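Local coordinates for 70 kDa protein (Xanthomonas sp., PDB 4B2N) that is a dihaem c-type rubber oxygenase that cleaves the polyisoprene chain of latex processively with molecular oxygen, at residues L143-L154 with G164-Q175; D217-R227 with P615-R626. All coordinates share one frame; numbering follows the deposited sequence.

Contact 1 (L143-L154 with G164-Q175); sequences LYPAPFRNPYPL and GGSGQLPLGLIQ
Tyr152 and Gly167 form the antiparallel hydrogen-bonded pair of a short two-stranded ribbon, 151-152 with 167-168. Gly167 lies under the Tyr152 ring. Gly167 CA sits 4.0 Å from the centroid of the Tyr152 ring, over one face, in a CH-pi contact. Leu154 CD2 touches Gly167 CA as well, 3.6 Å away, beside the ring. Leu169 CD2 meets Tyr152 CD2 at 3.6 Å, the two side chains slanting past each other. This is the tight, buried part. Farther along, the buried Leu171 brings CD1 to Phe148 CE1 at 3.8 Å, and the two side chains cross at about a right angle. Phe148 itself is partly exposed.

Gln168 grips the other chain with both ends of its amide. Its chain bends at chi2 (83°), which brings the amide back to the loop. Gln168 NE2 donates to Phe148 O at 3.0 Å, in the amide plane. Gln168 OE1 accepts from Asn150 N at 2.8 Å, almost straight at 170°. Gln175 NE2 bridges Pro151 O and Gly164 O, the first at 2.9 Å. Gln175 OE1 accepts from Gly185 N.

The side at Arg149 and Ser166 is looser and more exposed. The extended Arg149 chain reaches a water through NE, and this water also binds Gly165 O. NH2 of Arg149 donates to Asn163 O.

The ribbon packs on helix 114-118, where His118 binds Tyr152 OH and Tyr117 touches Leu169. Helix 133-141 touches Pro170, and strand 186-189 pairs with 173-174.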
loop_
_atom_site.group_PDB
_atom_site.type_symbol
_atom_site.label_atom_id
_atom_site.label_comp_id
_atom_site.label_asym_id
_atom_site.label_seq_id
_atom_site.Cartn_x
_atom_site.Cartn_y
_atom_site.Cartn_z
ATOM N N LEU A 143 -14.371 4.713 4.725
ATOM C CA LEU A 143 -14.023 3.568 5.603
ATOM C C LEU A 143 -15.245 2.611 5.678
ATOM O O LEU A 143 -16.189 2.739 4.838
ATOM C CB LEU A 143 -13.635 4.102 7.014
ATOM C CG LEU A 143 -12.490 5.112 6.935
ATOM C CD1 LEU A 143 -12.185 5.653 8.327
ATOM C CD2 LEU A 143 -11.233 4.475 6.294
ATOM N N TYR A 144 -15.243 1.642 6.594
ATOM C CA TYR A 144 -16.283 0.571 6.609
ATOM C C TYR A 144 -16.587 0.225 8.061
ATOM O O TYR A 144 -15.716 0.382 8.914
ATOM C CB TYR A 144 -15.763 -0.678 5.903
ATOM C CG TYR A 144 -15.246 -0.332 4.531
ATOM C CD1 TYR A 144 -13.944 0.160 4.386
ATOM C CD2 TYR A 144 -16.093 -0.381 3.405
ATOM C CE1 TYR A 144 -13.444 0.532 3.151
ATOM C CE2 TYR A 144 -15.617 -0.043 2.136
ATOM C CZ TYR A 144 -14.299 0.492 2.038
ATOM O OH TYR A 144 -13.794 0.872 0.826
ATOM N N PRO A 145 -17.784 -0.332 8.336
ATOM C CA PRO A 145 -18.045 -1.002 9.613
ATOM C C PRO A 145 -17.046 -2.113 9.786
ATOM O O PRO A 145 -16.744 -2.899 8.860
ATOM C CB PRO A 145 -19.511 -1.502 9.524
ATOM C CG PRO A 145 -19.949 -1.261 8.118
ATOM C CD PRO A 145 -18.927 -0.384 7.385
ATOM N N ALA A 146 -16.410 -2.076 10.932
ATOM C CA ALA A 146 -15.331 -3.024 11.194
ATOM C C ALA A 146 -15.900 -4.405 11.472
ATOM O O ALA A 146 -16.956 -4.519 12.027
ATOM C CB ALA A 146 -14.517 -2.538 12.433
ATOM N N PRO A 147 -15.159 -5.465 11.105
ATOM C CA PRO A 147 -15.559 -6.812 11.449
ATOM C C PRO A 147 -15.051 -7.240 12.845
ATOM O O PRO A 147 -15.165 -8.393 13.182
ATOM C CB PRO A 147 -14.851 -7.661 10.369
ATOM C CG PRO A 147 -13.619 -6.879 10.101
ATOM C CD PRO A 147 -13.860 -5.432 10.449
ATOM N N PHE A 148 -14.509 -6.323 13.640
ATOM C CA PHE A 148 -14.147 -6.634 14.982
ATOM C C PHE A 148 -14.622 -5.463 15.859
ATOM O O PHE A 148 -14.994 -4.395 15.334
ATOM C CB PHE A 148 -12.647 -6.835 15.172
ATOM C CG PHE A 148 -11.806 -5.765 14.532
ATOM C CD1 PHE A 148 -11.343 -5.932 13.192
ATOM C CD2 PHE A 148 -11.417 -4.645 15.258
ATOM C CE1 PHE A 148 -10.540 -4.924 12.587
ATOM C CE2 PHE A 148 -10.612 -3.631 14.651
ATOM C CZ PHE A 148 -10.223 -3.776 13.325
ATOM N N ARG A 149 -14.571 -5.688 17.155
ATOM C CA ARG A 149 -14.979 -4.640 18.131
ATOM C C ARG A 149 -13.766 -3.679 18.134
ATOM O O ARG A 149 -12.599 -4.120 18.287
ATOM C CB ARG A 149 -15.207 -5.254 19.509
ATOM C CG ARG A 149 -15.544 -4.242 20.589
ATOM C CD ARG A 149 -15.603 -4.952 21.926
ATOM N NE ARG A 149 -15.718 -3.899 22.852
ATOM C CZ ARG A 149 -14.721 -3.476 23.595
ATOM N NH1 ARG A 149 -13.542 -4.113 23.599
ATOM N NH2 ARG A 149 -14.989 -2.453 24.381
ATOM N N ASN A 150 -14.044 -2.400 17.881
ATOM C CA ASN A 150 -12.985 -1.417 17.600
ATOM C C ASN A 150 -13.358 -0.223 18.469
ATOM O O ASN A 150 -13.948 0.719 18.020
ATOM C CB ASN A 150 -13.043 -1.101 16.113
ATOM C CG ASN A 150 -11.872 -0.176 15.656
ATOM O OD1 ASN A 150 -11.963 0.456 14.559
ATOM N ND2 ASN A 150 -10.853 -0.030 16.467
ATOM N N PRO A 151 -13.054 -0.283 19.767
ATOM C CA PRO A 151 -13.775 0.636 20.703
ATOM C C PRO A 151 -13.135 2.024 20.882
ATOM O O PRO A 151 -11.917 2.217 20.664
ATOM C CB PRO A 151 -13.738 -0.166 22.028
ATOM C CG PRO A 151 -12.423 -0.870 21.987
ATOM C CD PRO A 151 -12.226 -1.270 20.499
ATOM N N TYR A 152 -13.944 2.987 21.325
ATOM C CA TYR A 152 -13.381 4.270 21.777
ATOM C C TYR A 152 -14.264 4.749 22.932
ATOM O O TYR A 152 -15.408 4.326 23.008
ATOM C CB TYR A 152 -13.365 5.296 20.644
ATOM C CG TYR A 152 -14.690 5.958 20.321
ATOM C CD1 TYR A 152 -15.060 7.193 21.003
ATOM C CD2 TYR A 152 -15.553 5.413 19.354
ATOM C CE1 TYR A 152 -16.265 7.846 20.682
ATOM C CE2 TYR A 152 -16.726 6.079 19.036
ATOM C CZ TYR A 152 -17.049 7.285 19.691
ATOM O OH TYR A 152 -18.180 7.966 19.398
ATOM N N PRO A 153 -13.700 5.575 23.862
ATOM C CA PRO A 153 -14.549 5.921 25.020
ATOM C C PRO A 153 -15.448 7.131 24.717
ATOM O O PRO A 153 -14.987 8.145 24.154
ATOM C CB PRO A 153 -13.500 6.317 26.094
ATOM C CG PRO A 153 -12.382 6.925 25.268
ATOM C CD PRO A 153 -12.297 6.022 24.054
ATOM N N LEU A 154 -16.722 6.997 25.068
ATOM C CA LEU A 154 -17.666 8.122 25.077
ATOM C C LEU A 154 -17.211 9.080 26.170
ATOM O O LEU A 154 -16.528 8.639 27.113
ATOM C CB LEU A 154 -19.071 7.591 25.358
ATOM C CG LEU A 154 -19.601 6.462 24.436
ATOM C CD1 LEU A 154 -21.114 6.416 24.611
ATOM C CD2 LEU A 154 -19.257 6.606 22.956
ATOM N N GLY A 164 -11.856 -0.315 26.624
ATOM C CA GLY A 164 -11.700 0.518 25.464
ATOM C C GLY A 164 -12.799 1.541 25.284
ATOM O O GLY A 164 -12.647 2.483 24.547
ATOM N N GLY A 165 -13.918 1.346 25.954
ATOM C CA GLY A 165 -15.036 2.272 25.830
ATOM C C GLY A 165 -16.211 1.576 25.173
ATOM O O GLY A 165 -16.054 0.484 24.627
ATOM N N SER A 166 -17.396 2.205 25.231
ATOM C CA SER A 166 -18.555 1.668 24.541
ATOM C C SER A 166 -18.829 2.247 23.155
ATOM O O SER A 166 -19.710 1.739 22.454
ATOM C CB SER A 166 -19.770 1.795 25.447
ATOM O OG SER A 166 -20.063 3.160 25.561
ATOM N N GLY A 167 -18.021 3.203 22.662
ATOM C CA GLY A 167 -18.168 3.662 21.280
ATOM C C GLY A 167 -17.452 2.663 20.334
ATOM O O GLY A 167 -16.637 1.872 20.795
ATOM N N GLN A 168 -17.835 2.663 19.049
ATOM C CA GLN A 168 -17.238 1.840 18.031
ATOM C C GLN A 168 -16.734 2.752 16.920
ATOM O O GLN A 168 -17.479 3.643 16.433
ATOM C CB GLN A 168 -18.309 0.832 17.466
ATOM C CG GLN A 168 -17.918 0.070 16.173
ATOM C CD GLN A 168 -17.058 -1.149 16.499
ATOM O OE1 GLN A 168 -16.635 -1.351 17.680
ATOM N NE2 GLN A 168 -16.650 -1.883 15.442
ATOM N N LEU A 169 -15.550 2.407 16.400
ATOM C CA LEU A 169 -14.955 3.100 15.307
ATOM C C LEU A 169 -15.037 2.274 14.045
ATOM O O LEU A 169 -15.019 1.048 14.127
ATOM C CB LEU A 169 -13.430 3.349 15.557
ATOM C CG LEU A 169 -13.091 4.144 16.832
ATOM C CD1 LEU A 169 -11.643 3.837 17.241
ATOM C CD2 LEU A 169 -13.367 5.625 16.544
ATOM N N PRO A 170 -15.107 2.935 12.867
ATOM C CA PRO A 170 -15.027 2.148 11.621
ATOM C C PRO A 170 -13.682 1.506 11.418
ATOM O O PRO A 170 -12.660 1.970 11.993
ATOM C CB PRO A 170 -15.139 3.216 10.514
ATOM C CG PRO A 170 -15.816 4.356 11.124
ATOM C CD PRO A 170 -15.330 4.366 12.585
ATOM N N LEU A 171 -13.612 0.487 10.551
ATOM C CA LEU A 171 -12.368 -0.108 10.162
ATOM C C LEU A 171 -11.523 0.988 9.599
ATOM O O LEU A 171 -12.002 1.752 8.760
ATOM C CB LEU A 171 -12.635 -1.088 9.035
ATOM C CG LEU A 171 -11.433 -1.812 8.468
ATOM C CD1 LEU A 171 -10.649 -2.651 9.492
ATOM C CD2 LEU A 171 -11.955 -2.602 7.242
ATOM N N GLY A 172 -10.281 1.109 10.006
ATOM C CA GLY A 172 -9.527 2.255 9.419
ATOM C C GLY A 172 -9.209 3.360 10.383
ATOM O O GLY A 172 -8.296 4.156 10.150
ATOM N N LEU A 173 -9.987 3.440 11.446
ATOM C CA LEU A 173 -9.615 4.338 12.557
ATOM C C LEU A 173 -9.365 3.405 13.718
ATOM O O LEU A 173 -9.903 2.261 13.768
ATOM C CB LEU A 173 -10.723 5.318 12.994
ATOM C CG LEU A 173 -11.123 6.371 11.927
ATOM C CD1 LEU A 173 -12.312 7.249 12.329
ATOM C CD2 LEU A 173 -9.934 7.237 11.451
ATOM N N ILE A 174 -8.596 3.929 14.695
ATOM C CA ILE A 174 -8.291 3.129 15.852
ATOM C C ILE A 174 -8.074 4.017 17.060
ATOM O O ILE A 174 -7.519 5.120 16.953
ATOM C CB ILE A 174 -7.049 2.176 15.572
ATOM C CG1 ILE A 174 -6.960 1.076 16.644
ATOM C CG2 ILE A 174 -5.728 3.002 15.458
ATOM C CD1 ILE A 174 -5.832 0.033 16.437
ATOM N N GLN A 175 -8.522 3.528 18.205
ATOM C CA GLN A 175 -7.992 4.010 19.450
ATOM C C GLN A 175 -6.827 3.077 19.890
ATOM O O GLN A 175 -5.677 3.521 19.958
ATOM C CB GLN A 175 -9.065 4.082 20.560
ATOM C CG GLN A 175 -8.462 4.294 21.950
ATOM C CD GLN A 175 -9.363 3.967 23.141
ATOM O OE1 GLN A 175 -9.118 4.481 24.215
ATOM N NE2 GLN A 175 -10.362 3.096 22.955
HETATM O O HOH W 1 -16.860 -0.219 12.950
HETATM O O HOH W 2 -17.544 -1.751 22.808
HETATM O O HOH W 3 -9.986 1.014 19.074
#

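Contact 2 (D217-R227 with P615-R626); sequences DAGLLASDMFR and PPPITDQQIKSR
Pro615 stands against the ring of Phe226 like a peg on a plate. Pro615 CD lies over the middle of one face of Phe226, 3.6 Å from the ring centroid and 1° off the normal. Phe226 CG is anti to the backbone N (chi1 171°), and the ring reaches out over the proline. Helix 218-226 here meets the run 615-618 and the nearly antiparallel helix 620-626, the helix axes 11.7 Å apart at closest.

The next bump is Ile618. Ile618 CD1 reaches Gly219 O at 3.6 Å, in a hollow where the helix has no side chain. The same CD1 lies over one face of the Arg626 guanidinium. Leu220 CD1 fits between Ile618 and Ile623, 4.0 Å from Ile618 CB and 3.8 Å from Ile623 CD1. Arg227 lies across Pro617, with Arg227 NH1 3.6 Å from Pro617 CB.

Polar groups hold the middle and one end. Ser223 OG donates to Pro616 O at 2.8 Å, on a lone pair. At the start of helix 218-226, Asp217 OD1 takes a salt bridge from Arg626 NH1 at 2.7 Å, on the syn side. The carboxylate and guanidinium planes are 21° apart, nearly coplanar.

Asp217 OD1 also caps helix 218-226 by accepting from Leu220 N. Arg626 has further partners in Asp594 and Ser243 O. The positive charge and the N-terminal helix end would probably favour the ionised form of Asp217.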
loop_
_atom_site.group_PDB
_atom_site.type_symbol
_atom_site.label_atom_id
_atom_site.label_comp_id
_atom_site.label_asym_id
_atom_site.label_seq_id
_atom_site.Cartn_x
_atom_site.Cartn_y
_atom_site.Cartn_z
ATOM N N ASP A 217 -10.624 8.641 1.910
ATOM C CA ASP A 217 -10.159 9.973 1.657
ATOM C C ASP A 217 -9.256 10.419 2.800
ATOM O O ASP A 217 -9.719 10.935 3.803
ATOM C CB ASP A 217 -11.319 10.995 1.529
ATOM C CG ASP A 217 -10.827 12.371 1.052
ATOM O OD1 ASP A 217 -9.689 12.786 1.454
ATOM O OD2 ASP A 217 -11.640 13.089 0.373
ATOM N N ALA A 218 -7.944 10.270 2.631
ATOM C CA ALA A 218 -7.012 10.564 3.735
ATOM C C ALA A 218 -6.922 12.030 4.014
ATOM O O ALA A 218 -6.789 12.432 5.182
ATOM C CB ALA A 218 -5.635 10.002 3.458
ATOM N N GLY A 219 -6.980 12.855 2.973
ATOM C CA GLY A 219 -6.929 14.302 3.183
ATOM C C GLY A 219 -8.099 14.836 3.998
ATOM O O GLY A 219 -7.944 15.780 4.845
ATOM N N LEU A 220 -9.291 14.282 3.750
ATOM C CA LEU A 220 -10.465 14.842 4.400
ATOM C C LEU A 220 -10.420 14.487 5.887
ATOM O O LEU A 220 -10.760 15.296 6.759
ATOM C CB LEU A 220 -11.701 14.282 3.727
ATOM C CG LEU A 220 -13.030 14.808 4.223
ATOM C CD1 LEU A 220 -13.106 16.337 4.152
ATOM C CD2 LEU A 220 -14.170 14.213 3.346
ATOM N N LEU A 221 -9.930 13.284 6.202
ATOM C CA LEU A 221 -9.817 12.938 7.656
ATOM C C LEU A 221 -8.831 13.855 8.349
ATOM O O LEU A 221 -9.104 14.381 9.444
ATOM C CB LEU A 221 -9.312 11.505 7.734
ATOM C CG LEU A 221 -9.090 10.893 9.111
ATOM C CD1 LEU A 221 -10.418 10.685 9.785
ATOM C CD2 LEU A 221 -8.295 9.580 8.900
ATOM N N ALA A 222 -7.679 14.068 7.706
ATOM C CA ALA A 222 -6.604 14.943 8.239
ATOM C C ALA A 222 -7.147 16.378 8.415
ATOM O O ALA A 222 -6.993 17.014 9.481
ATOM C CB ALA A 222 -5.361 14.936 7.272
ATOM N N SER A 223 -7.851 16.856 7.382
ATOM C CA SER A 223 -8.422 18.216 7.428
ATOM C C SER A 223 -9.414 18.370 8.565
ATOM O O SER A 223 -9.278 19.331 9.413
ATOM C CB SER A 223 -9.093 18.530 6.085
ATOM O OG SER A 223 -9.621 19.824 6.169
ATOM N N ASP A 224 -10.377 17.444 8.650
ATOM C CA ASP A 224 -11.323 17.489 9.768
ATOM C C ASP A 224 -10.593 17.439 11.104
ATOM O O ASP A 224 -10.898 18.223 12.023
ATOM C CB ASP A 224 -12.403 16.398 9.729
ATOM C CG ASP A 224 -13.357 16.547 8.535
ATOM O OD1 ASP A 224 -13.380 17.605 7.850
ATOM O OD2 ASP A 224 -14.115 15.591 8.315
ATOM N N MET A 225 -9.696 16.466 11.252
ATOM C CA MET A 225 -9.074 16.219 12.575
ATOM C C MET A 225 -8.254 17.430 13.027
ATOM O O MET A 225 -8.195 17.762 14.250
ATOM C CB MET A 225 -8.152 14.985 12.457
ATOM C CG MET A 225 -8.897 13.705 12.216
ATOM S SD MET A 225 -9.753 13.317 13.697
ATOM C CE MET A 225 -9.714 11.536 13.584
ATOM N N PHE A 226 -7.681 18.092 12.039
ATOM C CA PHE A 226 -6.789 19.228 12.267
ATOM C C PHE A 226 -7.578 20.327 12.983
ATOM O O PHE A 226 -6.988 21.071 13.765
ATOM C CB PHE A 226 -6.118 19.778 10.968
ATOM C CG PHE A 226 -5.367 21.094 11.218
ATOM C CD1 PHE A 226 -4.200 21.088 11.967
ATOM C CD2 PHE A 226 -5.862 22.324 10.769
ATOM C CE1 PHE A 226 -3.528 22.281 12.248
ATOM C CE2 PHE A 226 -5.205 23.516 11.075
ATOM C CZ PHE A 226 -4.043 23.492 11.797
ATOM N N ARG A 227 -8.897 20.408 12.734
ATOM C CA ARG A 227 -9.719 21.489 13.310
ATOM C C ARG A 227 -10.296 21.115 14.657
ATOM O O ARG A 227 -11.067 21.859 15.217
ATOM C CB ARG A 227 -10.862 21.893 12.372
ATOM C CG ARG A 227 -10.366 22.402 11.011
ATOM C CD ARG A 227 -11.469 23.126 10.237
ATOM N NE ARG A 227 -12.571 22.268 9.852
ATOM C CZ ARG A 227 -12.515 21.337 8.883
ATOM N NH1 ARG A 227 -11.400 21.087 8.171
ATOM N NH2 ARG A 227 -13.595 20.632 8.621
ATOM N N PRO A 615 -3.175 22.739 7.289
ATOM C CA PRO A 615 -4.092 22.058 6.383
ATOM C C PRO A 615 -5.313 22.929 6.085
ATOM O O PRO A 615 -5.887 23.600 6.977
ATOM C CB PRO A 615 -4.483 20.777 7.154
ATOM C CG PRO A 615 -3.327 20.540 8.099
ATOM C CD PRO A 615 -2.852 21.926 8.484
ATOM N N PRO A 616 -5.637 23.039 4.835
ATOM C CA PRO A 616 -6.836 23.795 4.437
ATOM C C PRO A 616 -8.098 23.045 4.966
ATOM O O PRO A 616 -8.125 21.816 4.880
ATOM C CB PRO A 616 -6.803 23.723 2.903
ATOM C CG PRO A 616 -5.972 22.531 2.611
ATOM C CD PRO A 616 -4.937 22.430 3.701
ATOM N N PRO A 617 -9.119 23.773 5.461
ATOM C CA PRO A 617 -10.378 23.141 5.682
ATOM C C PRO A 617 -10.945 22.712 4.310
ATOM O O PRO A 617 -11.193 23.541 3.450
ATOM C CB PRO A 617 -11.211 24.250 6.368
ATOM C CG PRO A 617 -10.658 25.553 5.847
ATOM C CD PRO A 617 -9.167 25.240 5.695
ATOM N N ILE A 618 -11.131 21.416 4.101
ATOM C CA ILE A 618 -11.620 20.958 2.798
ATOM C C ILE A 618 -13.134 21.216 2.694
ATOM O O ILE A 618 -13.876 20.793 3.561
ATOM C CB ILE A 618 -11.268 19.483 2.583
ATOM C CG1 ILE A 618 -9.748 19.328 2.510
ATOM C CG2 ILE A 618 -11.964 19.006 1.321
ATOM C CD1 ILE A 618 -9.271 17.906 2.262
ATOM N N THR A 619 -13.586 21.935 1.664
ATOM C CA THR A 619 -14.994 22.393 1.569
ATOM C C THR A 619 -15.903 21.347 0.964
ATOM O O THR A 619 -15.425 20.401 0.392
ATOM C CB THR A 619 -15.110 23.633 0.675
ATOM O OG1 THR A 619 -14.754 23.309 -0.666
ATOM C CG2 THR A 619 -14.181 24.811 1.205
ATOM N N ASP A 620 -17.219 21.555 1.033
ATOM C CA ASP A 620 -18.117 20.530 0.563
ATOM C C ASP A 620 -18.024 20.510 -0.952
ATOM O O ASP A 620 -18.248 19.482 -1.517
ATOM C CB ASP A 620 -19.547 20.790 1.020
ATOM C CG ASP A 620 -19.717 20.649 2.540
ATOM O OD1 ASP A 620 -18.965 19.845 3.152
ATOM O OD2 ASP A 620 -20.590 21.355 3.109
ATOM N N GLN A 621 -17.745 21.649 -1.596
ATOM C CA GLN A 621 -17.608 21.600 -3.064
ATOM C C GLN A 621 -16.344 20.805 -3.477
ATOM O O GLN A 621 -16.357 20.052 -4.459
ATOM C CB GLN A 621 -17.638 23.031 -3.731
ATOM C CG GLN A 621 -19.046 23.554 -4.194
ATOM C CD GLN A 621 -19.872 22.692 -5.270
ATOM O OE1 GLN A 621 -19.322 22.142 -6.261
ATOM N NE2 GLN A 621 -21.222 22.624 -5.076
ATOM N N GLN A 622 -15.278 20.937 -2.702
ATOM C CA GLN A 622 -14.067 20.138 -2.976
ATOM C C GLN A 622 -14.328 18.667 -2.746
ATOM O O GLN A 622 -13.822 17.803 -3.511
ATOM C CB GLN A 622 -12.877 20.638 -2.121
ATOM C CG GLN A 622 -12.374 22.027 -2.548
ATOM C CD GLN A 622 -11.632 22.786 -1.425
ATOM O OE1 GLN A 622 -11.478 22.308 -0.290
ATOM N NE2 GLN A 622 -11.144 23.989 -1.762
ATOM N N ILE A 623 -15.174 18.355 -1.754
ATOM C CA ILE A 623 -15.509 16.950 -1.447
ATOM C C ILE A 623 -16.171 16.375 -2.711
ATOM O O ILE A 623 -15.839 15.274 -3.126
ATOM C CB ILE A 623 -16.354 16.872 -0.160
ATOM C CG1 ILE A 623 -15.450 17.176 1.009
ATOM C CG2 ILE A 623 -17.048 15.516 0.035
ATOM C CD1 ILE A 623 -16.249 17.415 2.261
ATOM N N LYS A 624 -17.013 17.167 -3.388
ATOM C CA LYS A 624 -17.694 16.654 -4.562
ATOM C C LYS A 624 -16.702 16.264 -5.619
ATOM O O LYS A 624 -16.855 15.227 -6.277
ATOM C CB LYS A 624 -18.773 17.638 -5.126
ATOM C CG LYS A 624 -20.023 17.644 -4.280
ATOM C CD LYS A 624 -21.150 18.558 -4.776
ATOM C CE LYS A 624 -21.483 18.234 -6.253
ATOM N NZ LYS A 624 -22.728 18.985 -6.683
ATOM N N SER A 625 -15.656 17.032 -5.770
ATOM C CA SER A 625 -14.635 16.675 -6.752
ATOM C C SER A 625 -13.784 15.473 -6.306
ATOM O O SER A 625 -13.427 14.650 -7.111
ATOM C CB SER A 625 -13.761 17.896 -6.954
ATOM O OG SER A 625 -14.555 18.992 -7.444
ATOM N N ARG A 626 -13.454 15.378 -5.020
ATOM C CA ARG A 626 -12.664 14.221 -4.480
ATOM C C ARG A 626 -13.378 12.862 -4.695
ATOM O O ARG A 626 -12.740 11.801 -4.715
ATOM C CB ARG A 626 -12.427 14.367 -2.954
ATOM C CG ARG A 626 -11.669 15.619 -2.570
ATOM C CD ARG A 626 -11.408 15.593 -1.009
ATOM N NE ARG A 626 -10.195 16.267 -1.056
ATOM C CZ ARG A 626 -8.982 15.862 -0.830
ATOM N NH1 ARG A 626 -8.613 14.754 -0.111
ATOM N NH2 ARG A 626 -8.131 16.779 -1.229
HETATM O O HOH W 4 -12.614 19.691 6.335
HETATM O O HOH W 5 -8.568 21.980 8.217
#

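In the fold
The two contacts follow one another along the chain, with both segments of contact 1 preceding those of contact 2. Their centres are 21 Å apart. They touch where Leu173 CD2 of contact 1 meets Leu221 CD2 of helix 218-226 at 3.8 Å. Helix 133-141 is common to both, packing on Pro170 of contact 1 and on Leu220 and Ile623 of contact 2. Contact 1 is local, with nine residues between its segments. Contact 2 has 387 residues between its segments and so ties a late part of the chain to an early one. Gly172 and Gly219 lie about 8 and 9 Å from a bound haem c, consistent with both contacts packing in the outer surroundings of the first haem.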